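Local structure of putative XRE-family transcriptional regulator (Rhodococcus sp., 2OFY) at residues D27-M30 / V31-A34. The protein probably binds DNA through a helix-turn-helix domain, as a putative transcriptional regulator of the XRE family. Sequence-based numbering, arbitrary orientation.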
# COMPACT_ATOMS: atom_id res chain seq x y z
N ASP A 27 -13.78 3.79 18.83
CA ASP A 27 -14.38 5.02 19.34
C ASP A 27 -13.57 6.29 19.14
O ASP A 27 -13.99 7.38 19.58
CB ASP A 27 -14.74 4.85 20.82
CG ASP A 27 -15.69 3.72 21.04
OD1 ASP A 27 -16.60 3.55 20.18
OD2 ASP A 27 -15.57 2.98 22.06
N MSE A 28 -12.39 6.16 18.54
CA MSE A 28 -11.52 7.29 18.34
C MSE A 28 -12.13 8.23 17.28
O MSE A 28 -12.85 7.79 16.37
CB MSE A 28 -10.12 6.84 17.90
CG MSE A 28 -9.35 5.97 18.90
SE MSE A 28 -7.88 5.14 17.86
CE MSE A 28 -6.97 6.92 17.51
N SER A 29 -11.83 9.52 17.41
CA SER A 29 -12.37 10.54 16.57
C SER A 29 -11.84 10.44 15.13
O SER A 29 -10.64 10.25 14.92
CB SER A 29 -11.91 11.89 17.15
OG SER A 29 -12.03 12.91 16.21
N MSE A 30 -12.70 10.61 14.13
CA MSE A 30 -12.18 10.71 12.75
C MSE A 30 -11.23 11.89 12.57
O MSE A 30 -10.24 11.82 11.83
CB MSE A 30 -13.30 10.84 11.74
CG MSE A 30 -14.17 9.59 11.63
SE MSE A 30 -15.41 9.95 10.15
CE MSE A 30 -14.12 9.45 8.98
N VAL A 31 -11.51 13.00 13.26
CA VAL A 31 -10.67 14.19 13.09
C VAL A 31 -9.30 13.89 13.66
O VAL A 31 -8.28 14.23 13.07
CB VAL A 31 -11.24 15.40 13.84
CG1 VAL A 31 -10.24 16.57 13.76
CG2 VAL A 31 -12.59 15.78 13.23
N THR A 32 -9.27 13.28 14.83
CA THR A 32 -7.99 13.01 15.43
C THR A 32 -7.14 12.05 14.57
O THR A 32 -5.96 12.29 14.31
CB THR A 32 -8.18 12.48 16.81
OG1 THR A 32 -8.92 13.47 17.57
CG2 THR A 32 -6.85 12.22 17.43
N VAL A 33 -7.78 10.97 14.16
CA VAL A 33 -7.12 10.00 13.23
C VAL A 33 -6.57 10.74 11.97
O VAL A 33 -5.40 10.61 11.65
CB VAL A 33 -8.00 8.80 12.89
CG1 VAL A 33 -7.19 7.89 11.89
CG2 VAL A 33 -8.34 8.01 14.17
N ALA A 34 -7.43 11.51 11.28
CA ALA A 34 -7.07 12.23 10.05
C ALA A 34 -5.91 13.19 10.33
O ALA A 34 -4.90 13.20 9.60
CB ALA A 34 -8.28 13.00 9.53
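Ser29 is the N-cap of helix 30-37, and its hydroxyl closes over the first turn by accepting from the backbone amides of Val31 and Thr32. Both segments belong to the helix-turn-helix region: residues 27-29 lie in the loop after helix 8-25, and Met30 opens the next helix. Serine suits an N-cap because its short side chain carries an acceptor close to the backbone. From CB, which lies 3.4 Å from Thr32 OG1, the chain turns its OG opposite the backbone N (chi1 162°), swinging the oxygen over the start of the helix. There OG takes a nearly straight bond from Thr32 N at 3.1 Å (166°) and a weak, strongly bent one from Val31 N at 3.0 Å. With an alanine here, the amide of Thr32 would probably lose its capping acceptor, and Val31 N its weaker one, leaving the first turn less firmly closed. Ser29 O accepts a hydrogen bond from Val33 N (3.0 Å), and Met30 O accepts the next i to i+4 bond from Ala34 N.

The long, unbranched chain of Met28, a selenomethionine, meets the helix through its terminal CE. The bend at chi3 (66°) turns CE to the CG2 branch of Val33, 3.8 Å away, the two side chains crossing at about a right angle. Leu67 touches both, and Val33, buried and compact, also packs on Leu44 of helix 41-48. Met30 suits its place because its long apolar chain reaches Leu44 and Glu48 of that same helix. Val33 CG2, besides meeting Met28 CE, lies 3.3 Å from Ser29 O.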